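Local coordinates for protein pyocin-S2 (PDB 4QKO) that degrades the chromosomal DNA of sensitive bacteria through the HNH nuclease domain present here, which is bound to its immunity protein, at residues B[97-102]-B[124-129]; B[50-55]-B[113-118]; B[59-64]-B[77-82]. All blocks are in the same frame, centred on the assembly; numbering follows the deposited sequence. Where two conformers were deposited one is given.

Contact 1 (B[97-102]-B[124-129]). With MG (magnesium ion), chain O.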
ATOM      1  N   LYS B  97       2.141  -3.871  -3.436  1.00 19.68           N
ATOM      2  CA  LYS B  97       1.819  -2.442  -3.387  1.00 19.71           C
ATOM      3  C   LYS B  97       1.391  -1.928  -4.761  1.00 19.22           C
ATOM      4  O   LYS B  97       1.728  -2.527  -5.800  1.00 20.43           O
ATOM      5  CB  LYS B  97       3.012  -1.650  -2.867  1.00 21.47           C
ATOM      6  CG  LYS B  97       3.013  -1.733  -1.377  1.00 23.01           C
ATOM      7  CD  LYS B  97       4.285  -1.238  -0.821  1.00 25.35           C
ATOM      8  CE  LYS B  97       4.145  -1.016   0.671  1.00 25.00           C
ATOM      9  NZ  LYS B  97       4.570   0.367   0.956  1.00 24.31           N
ATOM     10  N   ILE B  98       0.584  -0.886  -4.752  1.00 17.20           N
ATOM     11  CA  ILE B  98       0.238  -0.161  -5.949  1.00 16.73           C
ATOM     12  C   ILE B  98       1.537   0.316  -6.646  1.00 17.69           C
ATOM     13  O   ILE B  98       2.510   0.865  -6.000  1.00 18.99           O
ATOM     14  CB  ILE B  98      -0.645   1.048  -5.656  1.00 17.08           C
ATOM     15  CG1 ILE B  98      -2.099   0.691  -5.206  1.00 17.23           C
ATOM     16  CG2 ILE B  98      -0.746   1.945  -6.850  1.00 17.09           C
ATOM     17  CD1 ILE B  98      -2.994   0.086  -6.290  1.00 19.61           C
ATOM     18  N   GLU B  99       1.544   0.139  -7.962  1.00 18.29           N
ATOM     19  CA  GLU B  99       2.659   0.554  -8.812  1.00 20.46           C
ATOM     20  C   GLU B  99       2.232   1.623  -9.808  1.00 19.73           C
ATOM     21  O   GLU B  99       1.139   1.616 -10.296  1.00 21.64           O
ATOM     22  CB  GLU B  99       3.277  -0.650  -9.563  1.00 22.63           C
ATOM     23  CG  GLU B  99       3.815  -1.721  -8.601  1.00 25.97           C
ATOM     24  CD  GLU B  99       4.147  -3.090  -9.258  1.00 31.26           C
ATOM     25  OE1 GLU B  99       3.966  -3.241 -10.487  1.00 36.29           O
ATOM     26  OE2 GLU B  99       4.575  -4.034  -8.539  1.00 31.24           O
ATOM     27  N   ILE B 100       3.150   2.528 -10.149  1.00 19.50           N
ATOM     28  CA  ILE B 100       2.921   3.543 -11.181  1.00 19.95           C
ATOM     29  C   ILE B 100       3.683   3.158 -12.441  1.00 23.87           C
ATOM     30  O   ILE B 100       4.911   2.965 -12.361  1.00 22.73           O
ATOM     31  CB  ILE B 100       3.385   4.899 -10.643  1.00 22.50           C
ATOM     32  CG1 ILE B 100       2.443   5.297  -9.522  1.00 24.45           C
ATOM     33  CG2 ILE B 100       3.328   5.989 -11.700  1.00 22.90           C
ATOM     34  CD1 ILE B 100       2.859   6.516  -8.745  1.00 26.39           C
ATOM     35  N   HIS B 101       2.932   2.984 -13.545  1.00 25.15           N
ATOM     36  CA  HIS B 101       3.381   2.471 -14.892  1.00 30.16           C
ATOM     37  C   HIS B 101       3.250   3.649 -15.870  1.00 26.45           C
ATOM     38  O   HIS B 101       2.363   4.500 -15.697  1.00 25.06           O
ATOM     39  CB  HIS B 101       2.467   1.254 -15.276  1.00 34.47           C
ATOM     40  CG  HIS B 101       2.174   0.993 -16.762  1.00 43.93           C
ATOM     41  ND1 HIS B 101       2.802  -0.006 -17.499  1.00 50.74           N
ATOM     42  CD2 HIS B 101       1.191   1.466 -17.576  1.00 50.03           C
ATOM     43  CE1 HIS B 101       2.289  -0.054 -18.720  1.00 52.17           C
ATOM     44  NE2 HIS B 101       1.303   0.822 -18.790  1.00 49.87           N
ATOM     45  N   HIS B 102       4.104   3.649 -16.888  1.00 23.59           N
ATOM     46  CA  HIS B 102       4.011   4.613 -17.964  1.00 24.10           C
ATOM     47  C   HIS B 102       3.179   4.039 -19.092  1.00 25.63           C
ATOM     48  O   HIS B 102       3.419   2.928 -19.558  1.00 28.94           O
ATOM     49  CB  HIS B 102       5.411   4.918 -18.450  1.00 23.58           C
ATOM     50  CG  HIS B 102       6.181   5.775 -17.504  1.00 24.69           C
ATOM     51  ND1 HIS B 102       6.844   5.260 -16.410  1.00 26.97           N
ATOM     52  CD2 HIS B 102       6.283   7.118 -17.399  1.00 25.68           C
ATOM     53  CE1 HIS B 102       7.393   6.242 -15.718  1.00 27.67           C
ATOM     54  NE2 HIS B 102       7.069   7.382 -16.298  1.00 24.95           N
ATOM     55  N   LYS B 124      -1.256  -7.544  -9.951  1.00 23.87           N
ATOM     56  CA  LYS B 124      -1.909  -8.583 -10.717  1.00 25.96           C
ATOM     57  C   LYS B 124      -2.280  -7.994 -12.078  1.00 26.57           C
ATOM     58  O   LYS B 124      -2.105  -8.649 -13.104  1.00 27.18           O
ATOM     59  CB  LYS B 124      -3.119  -9.134 -10.019  1.00 26.60           C
ATOM     60  CG  LYS B 124      -4.163  -9.829 -10.915  1.00 30.90           C
ATOM     61  CD  LYS B 124      -5.367 -10.268 -10.047  1.00 34.13           C
ATOM     62  CE  LYS B 124      -6.538 -10.911 -10.824  1.00 38.31           C
ATOM     63  NZ  LYS B 124      -7.088 -10.073 -11.966  1.00 41.54           N
ATOM     64  N   ARG B 125      -2.777  -6.769 -12.100  1.00 26.05           N
ATOM     65  CA  ARG B 125      -3.221  -6.221 -13.370  1.00 28.67           C
ATOM     66  C   ARG B 125      -2.012  -5.921 -14.260  1.00 34.31           C
ATOM     67  O   ARG B 125      -2.044  -6.206 -15.487  1.00 32.01           O
ATOM     68  CB  ARG B 125      -4.153  -5.018 -13.167  1.00 29.44           C
ATOM     69  CG  ARG B 125      -4.742  -4.413 -14.424  1.00 30.37           C
ATOM     70  CD  ARG B 125      -5.616  -5.374 -15.230  1.00 31.89           C
ATOM     71  NE  ARG B 125      -5.873  -4.795 -16.546  1.00 32.31           N
ATOM     72  CZ  ARG B 125      -6.206  -5.483 -17.636  1.00 39.70           C
ATOM     73  NH1 ARG B 125      -6.375  -6.809 -17.613  1.00 39.24           N
ATOM     74  NH2 ARG B 125      -6.395  -4.842 -18.778  1.00 40.74           N
ATOM     75  N   HIS B 126      -0.924  -5.422 -13.690  1.00 34.48           N
ATOM     76  CA  HIS B 126       0.258  -5.187 -14.504  1.00 38.56           C
ATOM     77  C   HIS B 126       0.773  -6.434 -15.197  1.00 41.45           C
ATOM     78  O   HIS B 126       1.073  -6.441 -16.388  1.00 49.38           O
ATOM     79  CB  HIS B 126       1.386  -4.605 -13.646  1.00 41.47           C
ATOM     80  CG  HIS B 126       2.590  -4.178 -14.443  1.00 46.47           C
ATOM     81  ND1 HIS B 126       3.664  -5.019 -14.696  1.00 39.54           N
ATOM     82  CD2 HIS B 126       2.889  -2.988 -15.031  1.00 46.48           C
ATOM     83  CE1 HIS B 126       4.581  -4.356 -15.372  1.00 47.07           C
ATOM     84  NE2 HIS B 126       4.129  -3.130 -15.606  1.00 48.28           N
ATOM     85  N   ILE B 127       0.875  -7.503 -14.459  1.00 40.03           N
ATOM     86  CA  ILE B 127       1.355  -8.748 -15.002  1.00 42.02           C
ATOM     87  C   ILE B 127       0.438  -9.295 -16.091  1.00 44.26           C
ATOM     88  O   ILE B 127       0.937 -10.017 -16.979  1.00 41.64           O
ATOM     89  CB  ILE B 127       1.498  -9.787 -13.886  1.00 40.78           C
ATOM     90  CG1 ILE B 127       2.727  -9.465 -13.051  1.00 40.89           C
ATOM     91  CG2 ILE B 127       1.569 -11.207 -14.431  1.00 44.21           C
ATOM     92  CD1 ILE B 127       2.687 -10.140 -11.708  1.00 39.38           C
ATOM     93  N   GLU B 128      -0.867  -8.953 -16.039  1.00 41.77           N
ATOM     94  CA  GLU B 128      -1.821  -9.412 -17.048  1.00 42.88           C
ATOM     95  C   GLU B 128      -1.429  -8.842 -18.380  1.00 48.13           C
ATOM     96  O   GLU B 128      -1.589  -9.474 -19.430  1.00 50.96           O
ATOM     97  CB  GLU B 128      -3.270  -9.060 -16.707  1.00 41.06           C
ATOM     98  CG  GLU B 128      -3.835  -9.955 -15.583  1.00 39.23           C
ATOM     99  CD  GLU B 128      -5.299  -9.670 -15.158  1.00 37.61           C
ATOM    100  OE1 GLU B 128      -5.864  -8.584 -15.358  1.00 35.29           O
ATOM    101  OE2 GLU B 128      -5.907 -10.580 -14.590  1.00 38.29           O
ATOM    102  N   ILE B 129      -0.864  -7.654 -18.331  1.00 48.28           N
ATOM    103  CA  ILE B 129      -0.440  -6.974 -19.559  1.00 45.56           C
ATOM    104  C   ILE B 129       0.929  -7.435 -20.116  1.00 46.50           C
ATOM    105  O   ILE B 129       1.101  -7.570 -21.345  1.00 47.09           O
ATOM    106  CB  ILE B 129      -0.433  -5.427 -19.342  1.00 41.47           C
ATOM    107  CG1 ILE B 129      -1.772  -4.962 -18.718  1.00 42.06           C
ATOM    108  CG2 ILE B 129      -0.204  -4.747 -20.679  1.00 39.63           C
ATOM    109  CD1 ILE B 129      -1.723  -3.576 -18.092  1.00 41.67           C
TER
HETATM  110 MG    MG O 704       4.621  -0.631 -16.454  1.00 38.01          MG
HETATM  111  O   HOH W   1       5.916   1.036 -16.651  1.00 39.85           O
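With chi1 at -173°, His-126 swings its ring clear of its own backbone N and carries the imidazole off the helix toward the strand; His-101, at the less usual chi1 of 149°, turns its ring out from the strand to meet it. The two rings come together around a magnesium ion. His-101 ND1 binds the magnesium at 2.2 Å, while His-126 NE2 is 2.7 Å from the magnesium, a long bond that suggests looser ligation, although the ion does lie at the edge of the His-126 ring and in its plane. The imidazoles meet obliquely, centroids 5.6 Å apart and planes at 78°. Their nearest atoms, His-101 ND1 and His-126 CD2, are 3.9 Å apart, so the metal, more than ring packing, joins strand to helix. A water oxygen 2.1 Å from the magnesium is a further ligand, and it also accepts a hydrogen bond from His-102 N, tying the metal shell to the strand backbone. Two residues earlier on the same side of the strand, Glu-99 brings OE1 to 4.3 Å from His-126 CG without bonding to it; the carboxylate is instead engaged in a salt bridge with Arg-95. On the helix, away from the strand, Glu-128 bridges Lys-124 and Arg-125. This is the metal centre of the ββα-metal motif of HNH nucleases, and His-101, His-126 and His-130 probably correspond to the zinc ligands of related nucleases. His-130 belongs to the same cluster, its ring stacked on His-126 and also meeting that of His-101. Strand 99-102 pairs antiparallel with 118-121, whose Val-119 and Val-121 touch His-101, and helix 123-130 follows that second strand, while Ile-98 and Ile-100 pack toward helix 49-62.

Contact 2 (B[50-55]-B[113-118])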
ATOM      1  N   ARG B  50      12.257   7.571  -7.183  0.50 29.24           N
ATOM      2  CA  ARG B  50      11.828   7.375  -5.800  0.50 28.71           C
ATOM      3  C   ARG B  50      11.421   8.683  -5.124  0.50 27.20           C
ATOM      4  O   ARG B  50      10.485   8.714  -4.334  0.50 24.50           O
ATOM      5  CB  ARG B  50      12.920   6.696  -4.991  0.50 30.82           C
ATOM      6  CG  ARG B  50      12.975   5.187  -5.153  0.50 32.96           C
ATOM      7  CD  ARG B  50      12.181   4.429  -4.088  0.50 34.39           C
ATOM      8  NE  ARG B  50      11.091   3.689  -4.704  0.50 34.49           N
ATOM      9  CZ  ARG B  50      11.037   3.394  -5.996  0.50 33.34           C
ATOM     10  NH1 ARG B  50      12.031   3.727  -6.805  0.50 38.33           N
ATOM     11  NH2 ARG B  50      10.008   2.728  -6.469  0.50 35.44           N
ATOM     12  N   ASP B  51      12.115   9.770  -5.450  1.00 25.75           N
ATOM     13  CA  ASP B  51      11.702  11.075  -5.023  1.00 26.60           C
ATOM     14  C   ASP B  51      10.246  11.416  -5.518  1.00 23.22           C
ATOM     15  O   ASP B  51       9.422  11.934  -4.753  1.00 22.46           O
ATOM     16  CB  ASP B  51      12.764  12.035  -5.576  1.00 30.99           C
ATOM     17  CG  ASP B  51      12.593  13.429  -5.136  1.00 37.46           C
ATOM     18  OD1 ASP B  51      11.809  13.669  -4.208  1.00 42.23           O
ATOM     19  OD2 ASP B  51      13.299  14.318  -5.724  1.00 42.09           O
ATOM     20  N   PHE B  52       9.956  11.212  -6.796  1.00 21.11           N
ATOM     21  CA  PHE B  52       8.645  11.449  -7.320  1.00 21.07           C
ATOM     22  C   PHE B  52       7.574  10.618  -6.594  1.00 19.17           C
ATOM     23  O   PHE B  52       6.556  11.137  -6.211  1.00 20.10           O
ATOM     24  CB  PHE B  52       8.600  11.092  -8.772  1.00 20.93           C
ATOM     25  CG  PHE B  52       7.218  10.943  -9.321  1.00 23.57           C
ATOM     26  CD1 PHE B  52       6.404  12.019  -9.475  1.00 23.61           C
ATOM     27  CD2 PHE B  52       6.759   9.703  -9.719  1.00 27.24           C
ATOM     28  CE1 PHE B  52       5.162  11.876  -9.991  1.00 27.86           C
ATOM     29  CE2 PHE B  52       5.496   9.534 -10.206  1.00 29.25           C
ATOM     30  CZ  PHE B  52       4.692  10.615 -10.348  1.00 28.67           C
ATOM     31  N   ARG B  53       7.859   9.356  -6.395  1.00 20.43           N
ATOM     32  CA  ARG B  53       6.896   8.393  -5.813  1.00 20.32           C
ATOM     33  C   ARG B  53       6.532   8.773  -4.385  1.00 20.65           C
ATOM     34  O   ARG B  53       5.363   8.748  -3.980  1.00 18.84           O
ATOM     35  CB  ARG B  53       7.501   6.988  -5.889  1.00 22.83           C
ATOM     36  CG  ARG B  53       6.627   5.842  -5.387  1.00 23.75           C
ATOM     37  CD  ARG B  53       7.460   4.558  -5.415  1.00 26.66           C
ATOM     38  NE  ARG B  53       6.818   3.474  -4.760  1.00 28.99           N
ATOM     39  CZ  ARG B  53       6.948   3.194  -3.459  1.00 31.97           C
ATOM     40  NH1 ARG B  53       7.721   3.945  -2.654  1.00 33.45           N
ATOM     41  NH2 ARG B  53       6.286   2.173  -2.958  1.00 33.09           N
ATOM     42  N   GLU B  54       7.544   9.143  -3.644  1.00 20.29           N
ATOM     43  CA  GLU B  54       7.370   9.649  -2.319  1.00 24.13           C
ATOM     44  C   GLU B  54       6.481  10.900  -2.285  1.00 22.47           C
ATOM     45  O   GLU B  54       5.529  10.947  -1.554  1.00 20.30           O
ATOM     46  CB  GLU B  54       8.699   9.998  -1.702  1.00 28.32           C
ATOM     47  CG  GLU B  54       9.443   8.820  -1.190  1.00 35.96           C
ATOM     48  CD  GLU B  54      10.801   9.243  -0.614  1.00 44.41           C
ATOM     49  OE1 GLU B  54      11.021  10.483  -0.376  1.00 46.25           O
ATOM     50  OE2 GLU B  54      11.627   8.315  -0.433  1.00 53.65           O
ATOM     51  N   GLN B  55       6.770  11.896  -3.102  1.00 21.40           N
ATOM     52  CA  GLN B  55       5.911  13.074  -3.155  1.00 21.26           C
ATOM     53  C   GLN B  55       4.538  12.799  -3.658  1.00 19.27           C
ATOM     54  O   GLN B  55       3.613  13.415  -3.200  1.00 19.23           O
ATOM     55  CB  GLN B  55       6.562  14.179  -3.986  1.00 24.07           C
ATOM     56  CG  GLN B  55       7.759  14.735  -3.201  1.00 26.83           C
ATOM     57  CD  GLN B  55       8.510  15.811  -3.997  1.00 33.54           C
ATOM     58  OE1 GLN B  55       7.901  16.725  -4.575  1.00 34.20           O
ATOM     59  NE2 GLN B  55       9.849  15.690  -4.056  1.00 37.98           N
ATOM     60  N   TYR B 113       7.645  12.221 -16.189  1.00 20.48           N
ATOM     61  CA  TYR B 113       6.759  12.819 -15.158  1.00 21.30           C
ATOM     62  C   TYR B 113       5.591  13.616 -15.751  1.00 21.16           C
ATOM     63  O   TYR B 113       5.100  14.529 -15.146  1.00 21.08           O
ATOM     64  CB  TYR B 113       7.601  13.703 -14.232  1.00 21.53           C
ATOM     65  CG  TYR B 113       8.780  12.997 -13.580  1.00 21.36           C
ATOM     66  CD1 TYR B 113       8.600  12.043 -12.586  1.00 21.73           C
ATOM     67  CD2 TYR B 113      10.059  13.225 -14.014  1.00 23.52           C
ATOM     68  CE1 TYR B 113       9.669  11.384 -12.023  1.00 25.01           C
ATOM     69  CE2 TYR B 113      11.133  12.572 -13.458  1.00 25.10           C
ATOM     70  CZ  TYR B 113      10.953  11.644 -12.467  1.00 25.98           C
ATOM     71  OH  TYR B 113      12.043  11.018 -11.858  1.00 28.72           O
ATOM     72  N   ASN B 114       5.167  13.250 -16.953  1.00 20.92           N
ATOM     73  CA  ASN B 114       3.972  13.786 -17.578  1.00 21.79           C
ATOM     74  C   ASN B 114       2.820  13.051 -16.972  1.00 19.42           C
ATOM     75  O   ASN B 114       2.722  11.857 -17.118  1.00 20.23           O
ATOM     76  CB  ASN B 114       4.015  13.489 -19.108  1.00 23.21           C
ATOM     77  CG  ASN B 114       2.757  13.925 -19.851  1.00 23.87           C
ATOM     78  OD1 ASN B 114       1.765  14.293 -19.269  1.00 24.38           O
ATOM     79  ND2 ASN B 114       2.851  13.978 -21.186  1.00 27.34           N
ATOM     80  N   MET B 115       1.939  13.740 -16.298  1.00 19.40           N
ATOM     81  CA  MET B 115       0.791  13.056 -15.621  1.00 19.95           C
ATOM     82  C   MET B 115      -0.160  12.381 -16.527  1.00 20.53           C
ATOM     83  O   MET B 115      -0.817  11.461 -16.114  1.00 21.75           O
ATOM     84  CB  MET B 115      -0.006  14.022 -14.754  1.00 21.00           C
ATOM     85  CG  MET B 115       0.830  14.703 -13.698  1.00 22.32           C
ATOM     86  SD  MET B 115       1.540  13.637 -12.416  1.00 28.47           S
ATOM     87  CE  MET B 115       3.101  14.331 -12.032  1.00 30.72           C
ATOM     88  N   GLY B 116      -0.263  12.826 -17.761  1.00 19.15           N
ATOM     89  CA  GLY B 116      -1.060  12.114 -18.781  1.00 20.27           C
ATOM     90  C   GLY B 116      -0.427  10.780 -19.237  1.00 21.18           C
ATOM     91  O   GLY B 116      -1.095  10.021 -19.948  1.00 24.20           O
ATOM     92  N   ASN B 117       0.812  10.476 -18.828  1.00 19.52           N
ATOM     93  CA  ASN B 117       1.455   9.262 -19.217  1.00 21.77           C
ATOM     94  C   ASN B 117       1.433   8.233 -18.078  1.00 22.21           C
ATOM     95  O   ASN B 117       2.042   7.213 -18.233  1.00 23.46           O
ATOM     96  CB  ASN B 117       2.944   9.476 -19.527  1.00 22.88           C
ATOM     97  CG  ASN B 117       3.538   8.371 -20.426  1.00 23.91           C
ATOM     98  OD1 ASN B 117       2.822   7.661 -21.112  1.00 25.38           O
ATOM     99  ND2 ASN B 117       4.849   8.208 -20.378  1.00 23.28           N
ATOM    100  N   LEU B 118       0.954   8.620 -16.902  1.00 21.81           N
ATOM    101  CA  LEU B 118       1.003   7.724 -15.745  1.00 20.45           C
ATOM    102  C   LEU B 118      -0.326   7.087 -15.391  1.00 20.84           C
ATOM    103  O   LEU B 118      -1.375   7.690 -15.488  1.00 22.70           O
ATOM    104  CB  LEU B 118       1.511   8.503 -14.584  1.00 20.10           C
ATOM    105  CG  LEU B 118       2.841   9.173 -14.811  1.00 20.94           C
ATOM    106  CD1 LEU B 118       3.175   9.873 -13.551  1.00 21.39           C
ATOM    107  CD2 LEU B 118       3.918   8.199 -15.177  1.00 21.25           C
TER
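Phe-52 and Tyr-113 mark the closest approach of the two backbones, their CA atoms 8.2 Å apart, and the touching is done by side chains. Residues 50-55 are regular helix. Residues 113-118 instead turn sharply: Asn-114 OD1 accepts from Gly-116 N at 2.9 Å in an Asx turn, and a short 3-10 segment, 115-117, carries the chain to Leu-118. The turn gathers Tyr-113, Met-115 and Leu-118 around a single aromatic ring. In Phe-52 a trans chi1 (164°) sends the phenyl out from the helix into this group. The Tyr-113 side chain passes the phenyl running antiparallel to it and presents an edge to one Phe-52 face, an offset edge-to-face pair with planes at 60° and centroids 5.3 Å apart. Its CD1 lies above the phenyl toward the rim, while its CE1 reaches back to Phe-52 CB at 3.4 Å. Around the far end of the ring, the Met-115 methyl CE touches Phe-52 CE1 at 3.8 Å, its chain kinked on the way at chi2 (-65°). Leu-118 contributes CD1, which meets Phe-52 CZ at 3.6 Å. All four side chains are buried, and the phenol of Tyr-113 has its polar end satisfied by a hydrogen bond to Val-6 O. The result is a small hydrophobic core that fastens the loop after strand 99-102 and the start of strand 118-121 to helix 49-62. Phe-46 of strand 45-46 adds its ring to those of both Phe-52 and Tyr-113, Trp-49 meets Phe-52 from the start of helix 49-62, and helix 35-41 closes on the cluster through Leu-41, which touches Phe-52 and Met-115, and Ala-38, which touches Met-115.

Contact 3 (B[59-64]-B[77-82])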
ATOM      1  N   ALA B  59       1.145  13.428  -1.282  1.00 16.68           N
ATOM      2  CA  ALA B  59       0.094  14.301  -1.814  1.00 17.35           C
ATOM      3  C   ALA B  59      -1.274  13.661  -1.765  1.00 16.92           C
ATOM      4  O   ALA B  59      -2.268  14.280  -1.423  1.00 15.79           O
ATOM      5  CB  ALA B  59       0.427  14.718  -3.230  1.00 17.02           C
ATOM      6  N   VAL B  60      -1.323  12.391  -2.156  1.00 16.87           N
ATOM      7  CA  VAL B  60      -2.571  11.611  -1.996  1.00 16.62           C
ATOM      8  C   VAL B  60      -3.083  11.586  -0.559  1.00 17.95           C
ATOM      9  O   VAL B  60      -4.311  11.892  -0.276  1.00 16.98           O
ATOM     10  CB  VAL B  60      -2.364  10.186  -2.511  1.00 17.08           C
ATOM     11  CG1 VAL B  60      -3.601   9.345  -2.249  1.00 17.23           C
ATOM     12  CG2 VAL B  60      -2.104  10.251  -3.997  1.00 16.79           C
ATOM     13  N   ALA B  61      -2.172  11.257   0.345  1.00 18.03           N
ATOM     14  CA  ALA B  61      -2.532  11.104   1.752  1.00 19.50           C
ATOM     15  C   ALA B  61      -3.013  12.434   2.401  1.00 21.41           C
ATOM     16  O   ALA B  61      -3.873  12.408   3.291  1.00 23.06           O
ATOM     17  CB  ALA B  61      -1.365  10.528   2.537  1.00 20.77           C
ATOM     18  N   ASN B  62      -2.501  13.562   1.909  1.00 23.23           N
ATOM     19  CA  ASN B  62      -2.956  14.920   2.323  1.00 28.05           C
ATOM     20  C   ASN B  62      -4.168  15.458   1.594  1.00 26.21           C
ATOM     21  O   ASN B  62      -4.656  16.510   1.932  1.00 30.20           O
ATOM     22  CB  ASN B  62      -1.851  15.953   2.088  1.00 31.65           C
ATOM     23  CG  ASN B  62      -0.659  15.788   3.024  1.00 40.15           C
ATOM     24  OD1 ASN B  62      -0.767  15.243   4.119  1.00 44.30           O
ATOM     25  ND2 ASN B  62       0.508  16.309   2.585  1.00 46.24           N
ATOM     26  N   ASP B  63      -4.639  14.806   0.552  1.00 21.90           N
ATOM     27  CA  ASP B  63      -5.765  15.353  -0.197  1.00 23.51           C
ATOM     28  C   ASP B  63      -7.061  15.126   0.554  1.00 24.69           C
ATOM     29  O   ASP B  63      -7.343  14.014   0.941  1.00 25.32           O
ATOM     30  CB  ASP B  63      -5.901  14.723  -1.599  1.00 22.42           C
ATOM     31  CG  ASP B  63      -6.993  15.360  -2.404  1.00 25.04           C
ATOM     32  OD1 ASP B  63      -6.826  16.536  -2.679  1.00 25.04           O
ATOM     33  OD2 ASP B  63      -8.035  14.761  -2.730  1.00 25.66           O
ATOM     34  N   PRO B  64      -7.842  16.192   0.795  1.00 27.18           N
ATOM     35  CA  PRO B  64      -9.093  15.998   1.543  1.00 29.73           C
ATOM     36  C   PRO B  64     -10.052  14.984   0.936  1.00 26.53           C
ATOM     37  O   PRO B  64     -10.723  14.280   1.683  1.00 29.06           O
ATOM     38  CB  PRO B  64      -9.737  17.410   1.595  1.00 30.28           C
ATOM     39  CG  PRO B  64      -8.638  18.346   1.288  1.00 31.33           C
ATOM     40  CD  PRO B  64      -7.487  17.624   0.633  1.00 28.21           C
ATOM     41  N   VAL B  77       1.211   4.683   6.068  1.00 19.68           N
ATOM     42  CA  VAL B  77       2.235   4.318   5.113  1.00 21.36           C
ATOM     43  C   VAL B  77       2.404   5.459   4.084  1.00 20.63           C
ATOM     44  O   VAL B  77       3.542   5.849   3.782  1.00 22.52           O
ATOM     45  CB  VAL B  77       1.867   2.980   4.411  1.00 21.96           C
ATOM     46  CG1 VAL B  77       2.691   2.790   3.159  1.00 23.82           C
ATOM     47  CG2 VAL B  77       2.082   1.827   5.386  1.00 22.74           C
ATOM     48  N   MET B  78       1.291   6.028   3.627  1.00 19.39           N
ATOM     49  CA  MET B  78       1.329   6.968   2.527  1.00 19.20           C
ATOM     50  C   MET B  78       1.893   8.331   2.951  1.00 19.77           C
ATOM     51  O   MET B  78       2.591   9.000   2.175  1.00 18.90           O
ATOM     52  CB  MET B  78      -0.079   7.114   1.935  1.00 19.19           C
ATOM     53  CG  MET B  78      -0.497   5.875   1.146  1.00 20.45           C
ATOM     54  SD  MET B  78      -2.298   5.650   1.203  1.00 23.00           S
ATOM     55  CE  MET B  78      -2.583   6.895   0.017  1.00 20.90           C
ATOM     56  N   ARG B  79       1.611   8.702   4.195  1.00 21.28           N
ATOM     57  CA  ARG B  79       2.144   9.959   4.750  1.00 26.18           C
ATOM     58  C   ARG B  79       3.618   9.974   4.781  1.00 27.40           C
ATOM     59  O   ARG B  79       4.201  11.067   4.784  1.00 29.39           O
ATOM     60  CB  ARG B  79       1.721  10.127   6.197  1.00 28.85           C
ATOM     61  CG  ARG B  79       0.387  10.713   6.287  1.00 30.63           C
ATOM     62  CD  ARG B  79       0.015  10.847   7.756  1.00 35.82           C
ATOM     63  NE  ARG B  79      -1.432  10.930   7.739  1.00 41.15           N
ATOM     64  CZ  ARG B  79      -2.284  10.104   8.327  1.00 40.84           C
ATOM     65  NH1 ARG B  79      -1.872   9.092   9.104  1.00 42.85           N
ATOM     66  NH2 ARG B  79      -3.578  10.333   8.145  1.00 41.89           N
ATOM     67  N   ASP B  80       4.213   8.781   4.793  1.00 28.03           N
ATOM     68  CA  ASP B  80       5.660   8.567   4.900  1.00 33.49           C
ATOM     69  C   ASP B  80       6.285   8.396   3.501  1.00 29.70           C
ATOM     70  O   ASP B  80       7.496   8.110   3.369  1.00 31.12           O
ATOM     71  CB  ASP B  80       5.860   7.308   5.780  1.00 38.34           C
ATOM     72  CG  ASP B  80       7.339   7.002   6.148  1.00 44.44           C
ATOM     73  OD1 ASP B  80       8.084   7.924   6.593  1.00 46.24           O
ATOM     74  OD2 ASP B  80       7.733   5.785   6.072  1.00 39.91           O
ATOM     75  N   GLY B  81       5.463   8.550   2.463  1.00 25.16           N
ATOM     76  CA  GLY B  81       5.921   8.397   1.104  1.00 25.33           C
ATOM     77  C   GLY B  81       5.747   7.017   0.526  1.00 24.88           C
ATOM     78  O   GLY B  81       6.163   6.765  -0.591  1.00 26.04           O
ATOM     79  N   GLY B  82       5.132   6.104   1.272  1.00 23.30           N
ATOM     80  CA  GLY B  82       5.052   4.724   0.738  1.00 22.56           C
ATOM     81  C   GLY B  82       3.733   4.541  -0.020  1.00 19.55           C
ATOM     82  O   GLY B  82       2.779   5.179   0.290  1.00 17.53           O
TER
HETATM   83  O   HOH W   2      -4.413  12.047   5.971  1.00 39.12           O
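Ala-61 and Met-78 face each other directly, CB to CB at 3.7 Å, and the small methyl of the alanine lets the two chain segments come within 5.7 Å, measured between the CA atoms of Ala-61 and Arg-79. From that point the Met-78 side chain reaches over to Val-60, passing it at a slant. It is bent at its last torsion (chi3 78°), which turns the terminal methyl onto the valine: Met-78 CE meets Val-60 CG1 at 3.5 Å, tighter than ordinary van der Waals contact. Arg-79 also borders the alanine methyl, its CG 4.1 Å from Ala-61 CB. Its chain stays extended as far as NE, and the guanidinium so projected is joined to the helix by a water. That water donates to Ala-61 O at 2.8 Å and accepts from Arg-79 NH2, a polar link at the exposed margin of an otherwise apolar contact. The shape of the second segment comes from a Schellman motif: Gly-81, at a positive phi of 93°, redirects the chain, with Gly-82 N bonded to Val-77 O at 3.0 Å and Gly-81 N to Met-78 O. The contact is structural packing away from the metal site. It joins the C-terminal part of helix 49-62 to the C-terminal end of helix 72-78 and the turn there, with Phe-70, from the loop between these helices, touching both Val-60 and Met-78, and Trp-21 also packing on Val-60.

The first of the contact segments lie on helix 49-62, which supplies one to contact 2 (50-55) and then one to contact 3 (59-64). Contact 3 closes early, when residues 77-82 return to the end of that helix, and it is nested within the much longer loop that contact 2 closes at 113-118. Strand 99-102 opens contact 1 before contact 2 has closed, so these two cross; contact 1 closes last, at 124-129, in series with contact 3. His-102 packs on Leu-118 where contacts 1 and 2 touch, while Lys-97 reaches Val-77 of contact 3. Together they tie helices 49-62 and 72-78 to strand 99-102, which carries a metal ligand, and helix 123-130.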